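Lipopolysaccharide core heptose(I) kinase WaaP (Pseudomonas aeruginosa, PDB 6DFL) phosphorylates the first heptose of the lipopolysaccharide inner core, using ATP and magnesium, and also acts as a protein-tyrosine kinase. Local coordinates at residues D17-V22 with H109-T114; G158-D163 with D196-R201. One frame throughout, in Å; residues are numbered along the deposited sequence.

Interaction 1: D17-V22 with H109-T114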
loop_
_atom_site.group_PDB
_atom_site.type_symbol
_atom_site.label_atom_id
_atom_site.label_comp_id
_atom_site.label_asym_id
_atom_site.label_seq_id
_atom_site.Cartn_x
_atom_site.Cartn_y
_atom_site.Cartn_z
ATOM N N ASP A 17 1.577 -12.531 37.058
ATOM C CA ASP A 17 2.338 -11.414 36.515
ATOM C C ASP A 17 2.408 -11.588 35.007
ATOM O O ASP A 17 3.097 -12.507 34.535
ATOM C CB ASP A 17 3.739 -11.344 37.114
ATOM C CG ASP A 17 4.568 -10.188 36.551
ATOM O OD1 ASP A 17 4.328 -9.741 35.408
ATOM O OD2 ASP A 17 5.487 -9.722 37.254
ATOM N N PRO A 18 1.748 -10.734 34.218
ATOM C CA PRO A 18 1.736 -10.950 32.765
ATOM C C PRO A 18 3.117 -10.877 32.139
ATOM O O PRO A 18 3.368 -11.565 31.147
ATOM C CB PRO A 18 0.816 -9.832 32.257
ATOM C CG PRO A 18 0.034 -9.388 33.482
ATOM C CD PRO A 18 0.998 -9.531 34.607
ATOM N N PHE A 19 4.026 -10.075 32.692
ATOM C CA PHE A 19 5.369 -9.998 32.130
ATOM C C PHE A 19 6.108 -11.320 32.275
ATOM O O PHE A 19 6.966 -11.652 31.440
ATOM C CB PHE A 19 6.154 -8.876 32.799
ATOM C CG PHE A 19 5.659 -7.525 32.453
ATOM C CD1 PHE A 19 4.528 -7.016 33.057
ATOM C CD2 PHE A 19 6.306 -6.761 31.500
ATOM C CE1 PHE A 19 4.053 -5.757 32.722
ATOM C CE2 PHE A 19 5.834 -5.494 31.161
ATOM C CZ PHE A 19 4.713 -4.999 31.771
ATOM N N GLU A 20 5.805 -12.076 33.332
ATOM C CA GLU A 20 6.266 -13.454 33.409
ATOM C C GLU A 20 5.552 -14.320 32.381
ATOM O O GLU A 20 6.192 -15.087 31.658
ATOM C CB GLU A 20 6.046 -14.001 34.819
ATOM C CG GLU A 20 6.761 -13.214 35.912
ATOM C CD GLU A 20 6.357 -13.661 37.308
ATOM O OE1 GLU A 20 5.249 -14.227 37.450
ATOM O OE2 GLU A 20 7.144 -13.455 38.261
ATOM N N ALA A 21 4.232 -14.174 32.267
ATOM C CA ALA A 21 3.462 -15.080 31.420
ATOM C C ALA A 21 3.831 -14.957 29.941
ATOM O O ALA A 21 3.807 -15.962 29.222
ATOM C CB ALA A 21 1.967 -14.845 31.622
ATOM N N VAL A 22 4.143 -13.749 29.446
ATOM C CA VAL A 22 4.516 -13.665 28.033
ATOM C C VAL A 22 5.789 -14.435 27.787
ATOM O O VAL A 22 5.940 -15.076 26.742
ATOM C CB VAL A 22 4.681 -12.221 27.526
ATOM C CG1 VAL A 22 3.448 -11.803 26.787
ATOM C CG2 VAL A 22 5.081 -11.262 28.628
ATOM N N HIS A 109 11.069 -3.064 30.093
ATOM C CA HIS A 109 10.708 -4.410 29.657
ATOM C C HIS A 109 9.299 -4.340 29.065
ATOM O O HIS A 109 8.348 -3.991 29.769
ATOM C CB HIS A 109 10.766 -5.397 30.831
ATOM C CG HIS A 109 10.303 -6.790 30.498
ATOM N ND1 HIS A 109 9.810 -7.657 31.453
ATOM C CD2 HIS A 109 10.279 -7.475 29.330
ATOM C CE1 HIS A 109 9.489 -8.807 30.884
ATOM N NE2 HIS A 109 9.765 -8.724 29.596
ATOM N N SER A 110 9.152 -4.659 27.783
ATOM C CA SER A 110 7.829 -4.565 27.188
ATOM C C SER A 110 7.477 -5.805 26.390
ATOM O O SER A 110 8.328 -6.614 26.030
ATOM C CB SER A 110 7.693 -3.338 26.281
ATOM O OG SER A 110 8.326 -3.571 25.029
ATOM N N PHE A 111 6.189 -5.912 26.083
ATOM C CA PHE A 111 5.686 -6.988 25.254
ATOM C C PHE A 111 4.415 -6.524 24.558
ATOM O O PHE A 111 3.703 -5.637 25.046
ATOM C CB PHE A 111 5.406 -8.247 26.073
ATOM C CG PHE A 111 4.235 -8.122 27.006
ATOM C CD1 PHE A 111 2.949 -8.480 26.590
ATOM C CD2 PHE A 111 4.408 -7.654 28.299
ATOM C CE1 PHE A 111 1.859 -8.365 27.439
ATOM C CE2 PHE A 111 3.327 -7.548 29.162
ATOM C CZ PHE A 111 2.042 -7.894 28.726
ATOM N N ILE A 112 4.133 -7.153 23.426
ATOM C CA ILE A 112 2.855 -6.981 22.758
ATOM C C ILE A 112 2.542 -8.257 21.997
ATOM O O ILE A 112 3.391 -8.789 21.279
ATOM C CB ILE A 112 2.853 -5.743 21.830
ATOM C CG1 ILE A 112 1.524 -5.593 21.109
ATOM C CG2 ILE A 112 3.993 -5.795 20.819
ATOM C CD1 ILE A 112 1.489 -4.350 20.236
ATOM N N VAL A 113 1.309 -8.726 22.131
ATOM C CA VAL A 113 0.817 -9.910 21.442
ATOM C C VAL A 113 -0.294 -9.492 20.479
ATOM O O VAL A 113 -1.313 -8.949 20.914
ATOM C CB VAL A 113 0.290 -10.946 22.438
ATOM C CG1 VAL A 113 -0.155 -12.174 21.693
ATOM C CG2 VAL A 113 1.351 -11.244 23.477
ATOM N N THR A 114 -0.113 -9.787 19.188
ATOM C CA THR A 114 -1.079 -9.513 18.135
ATOM C C THR A 114 -1.679 -10.811 17.614
ATOM O O THR A 114 -0.985 -11.824 17.494
ATOM C CB THR A 114 -0.427 -8.772 16.955
ATOM O OG1 THR A 114 0.588 -9.597 16.357
ATOM C CG2 THR A 114 0.193 -7.460 17.415
#
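Phe-19 and Phe-111 form the aromatic centre. Their rings stand almost perpendicular (86°) in an edge-to-face, T-shaped pair, centroids 5.0 Å apart, with Phe-111 CE2 set over the middle of the Phe-19 face. His-109 adds a third ring, inclined to that of Phe-19, whose CD2 lies 3.6 Å from His-109 ND1. The backbone carbonyl of His-109 approaches the edge of the same phenylalanine, O to Phe-19 CE2 3.2 Å, where weakly positive ring hydrogens suit an oxygen. Apolar and CH-pi packing completes the contact. Val-22 lays both methyls against Phe-111: CG2 makes a CH-pi contact over the face, 3.9 Å from the ring centroid, and CG1 sits 3.4 Å from CD1 of that ring, also reaching Val-113 CG2. Phe-111 presents this face with CG between its backbone N and carbonyl carbon (chi1 70°). Asp-17 caps the start of the helix: OD1 accepts weakly from Phe-19 N and Glu-20 N, while OD2 forms a salt bridge with Arg-101. His-109, Phe-111 and Val-113 face helix 18-24 while Ile-112 and Thr-114 touch helix 76-87, putting the helices on opposite faces of the antiparallel sheet, in what corresponds to the N-terminal lobe of the protein-kinase fold.

Interaction 2: G158-D163 with D196-R201; sequences GVNHRD and DATPKR
Thr-198 turns its two branches to different neighbours in 158-163. Its hydroxyl, anti to the carbonyl carbon (chi1 -45°), presses against the backbone of Gly-158, with OG1 only 3.0 Å from C of that glycine. The oxygen is buried but satisfied, since it is hydrogen-bonded to the carbonyl of His-155. Although Val-159 N lies close to it as well, the angle there is too poor for a bond. Gly-158 has positive phi (93°) and is the C-prime residue of the Schellman motif that ends helix 137-156; its CA packs 4.1 Å from Asp-196 O. The chain then enters the His-Arg-Asp catalytic loop of the protein-kinase fold, where Asp-163 is the probable active-site residue. The methyl of Thr-198, the other branch, packs its CG2 3.6 Å from Asn-160 CB. A chi1 of 64° turns the Asn-160 amide over its own main chain, where ND2 makes a weak hydrogen bond to Gln-193 OE1. Beyond Pro-199, the N-cap of helix 200-212, Asp-206 binds the backbone N of both His-161 and Arg-162, one carboxylate oxygen to each, much as does the conserved F-helix aspartate of eukaryotic kinases, to which it probably corresponds.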
loop_
_atom_site.group_PDB
_atom_site.type_symbol
_atom_site.label_atom_id
_atom_site.label_comp_id
_atom_site.label_asym_id
_atom_site.label_seq_id
_atom_site.Cartn_x
_atom_site.Cartn_y
_atom_site.Cartn_z
ATOM N N GLY A 158 -1.699 10.330 11.235
ATOM C CA GLY A 158 -0.552 10.582 12.091
ATOM C C GLY A 158 0.430 9.430 12.255
ATOM O O GLY A 158 1.339 9.524 13.099
ATOM N N VAL A 159 0.300 8.371 11.460
ATOM C CA VAL A 159 1.158 7.196 11.553
ATOM C C VAL A 159 2.004 7.111 10.296
ATOM O O VAL A 159 1.460 7.073 9.187
ATOM C CB VAL A 159 0.339 5.912 11.719
ATOM C CG1 VAL A 159 1.247 4.703 11.547
ATOM C CG2 VAL A 159 -0.315 5.887 13.063
ATOM N N ASN A 160 3.323 7.070 10.459
ATOM C CA ASN A 160 4.206 6.670 9.377
ATOM C C ASN A 160 4.780 5.281 9.675
ATOM O O ASN A 160 5.142 4.961 10.815
ATOM C CB ASN A 160 5.325 7.694 9.129
ATOM C CG ASN A 160 6.259 7.844 10.302
ATOM O OD1 ASN A 160 5.883 8.432 11.308
ATOM N ND2 ASN A 160 7.500 7.320 10.179
ATOM N N HIS A 161 4.840 4.451 8.641
ATOM C CA HIS A 161 5.092 3.038 8.853
ATOM C C HIS A 161 6.528 2.782 9.262
ATOM O O HIS A 161 6.769 2.174 10.302
ATOM C CB HIS A 161 4.770 2.248 7.599
ATOM C CG HIS A 161 4.606 0.798 7.859
ATOM N ND1 HIS A 161 3.446 0.116 7.567
ATOM C CD2 HIS A 161 5.442 -0.097 8.433
ATOM C CE1 HIS A 161 3.590 -1.149 7.924
ATOM N NE2 HIS A 161 4.787 -1.302 8.460
ATOM N N ARG A 162 7.475 3.240 8.442
ATOM C CA ARG A 162 8.925 3.092 8.574
ATOM C C ARG A 162 9.407 1.798 7.940
ATOM O O ARG A 162 10.569 1.695 7.557
ATOM C CB ARG A 162 9.392 3.174 10.015
ATOM C CG ARG A 162 9.405 4.566 10.526
ATOM C CD ARG A 162 10.384 4.710 11.629
ATOM N NE ARG A 162 11.735 4.915 11.105
ATOM C CZ ARG A 162 12.794 5.161 11.868
ATOM N NH1 ARG A 162 12.647 5.226 13.184
ATOM N NH2 ARG A 162 13.977 5.371 11.313
ATOM N N ASP A 163 8.516 0.832 7.772
ATOM C CA ASP A 163 8.748 -0.346 6.956
ATOM C C ASP A 163 7.596 -0.563 5.989
ATOM O O ASP A 163 6.959 -1.622 5.950
ATOM C CB ASP A 163 8.958 -1.539 7.873
ATOM C CG ASP A 163 10.216 -1.397 8.683
ATOM O OD1 ASP A 163 11.293 -1.316 8.063
ATOM O OD2 ASP A 163 10.126 -1.318 9.916
ATOM N N ASP A 196 0.232 13.299 16.106
ATOM C CA ASP A 196 -1.033 13.837 15.644
ATOM C C ASP A 196 -0.965 14.243 14.183
ATOM O O ASP A 196 -1.984 14.171 13.497
ATOM C CB ASP A 196 -1.492 14.988 16.531
ATOM C CG ASP A 196 -2.284 14.493 17.753
ATOM O OD1 ASP A 196 -2.721 13.299 17.773
ATOM O OD2 ASP A 196 -2.481 15.310 18.688
ATOM N N ALA A 197 0.221 14.585 13.679
ATOM C CA ALA A 197 0.432 14.811 12.255
ATOM C C ALA A 197 1.768 14.217 11.849
ATOM O O ALA A 197 2.778 14.460 12.510
ATOM C CB ALA A 197 0.417 16.301 11.905
ATOM N N THR A 198 1.776 13.503 10.742
ATOM C CA THR A 198 2.949 12.870 10.157
ATOM C C THR A 198 3.799 13.872 9.389
ATOM O O THR A 198 3.375 14.355 8.331
ATOM C CB THR A 198 2.511 11.748 9.225
ATOM O OG1 THR A 198 1.494 10.981 9.889
ATOM C CG2 THR A 198 3.696 10.876 8.860
ATOM N N PRO A 199 4.996 14.189 9.873
ATOM C CA PRO A 199 5.858 15.131 9.156
ATOM C C PRO A 199 6.088 14.675 7.728
ATOM O O PRO A 199 6.087 13.480 7.427
ATOM C CB PRO A 199 7.161 15.105 9.961
ATOM C CG PRO A 199 6.763 14.631 11.307
ATOM C CD PRO A 199 5.623 13.679 11.104
ATOM N N LYS A 200 6.315 15.647 6.843
ATOM C CA LYS A 200 6.406 15.326 5.423
ATOM C C LYS A 200 7.629 14.458 5.119
ATOM O O LYS A 200 7.572 13.589 4.243
ATOM C CB LYS A 200 6.411 16.612 4.589
ATOM C CG LYS A 200 6.135 16.401 3.109
ATOM C CD LYS A 200 5.199 17.478 2.562
ATOM C CE LYS A 200 4.846 17.203 1.101
ATOM N NZ LYS A 200 3.699 18.041 0.617
ATOM N N ARG A 201 8.743 14.668 5.829
ATOM C CA ARG A 201 9.912 13.817 5.614
ATOM C C ARG A 201 9.582 12.359 5.902
ATOM O O ARG A 201 10.052 11.448 5.208
ATOM C CB ARG A 201 11.082 14.265 6.498
ATOM C CG ARG A 201 12.213 13.215 6.613
ATOM C CD ARG A 201 13.328 13.630 7.577
ATOM N NE ARG A 201 14.177 14.665 6.993
ATOM C CZ ARG A 201 15.202 15.241 7.615
ATOM N NH1 ARG A 201 15.518 14.887 8.852
ATOM N NH2 ARG A 201 15.911 16.176 6.998
#

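How the interactions relate
Interactions 1 and 2 sit in what correspond to the two lobes of a protein-kinase fold and follow each other along the chain. Their centres are about 27 Å apart and their nearest atoms about 12 Å. Interaction 1 packs helix 18-24 on the sheet face opposite helix 76-87, away from the annotated sites; segment 158-163 of interaction 2 ends at Asp-163, the probable active-site residue, which itself takes no part in the contact. Thr-114 CA of interaction 1 is 17.5 Å from Asp-163 CA. The acyl-pantetheine ligand belongs to neither contact, but helix 200-212, which begins in interaction 2, carries pocket residue Tyr-211, and Ile-166 of the pocket follows shortly after Asp-163.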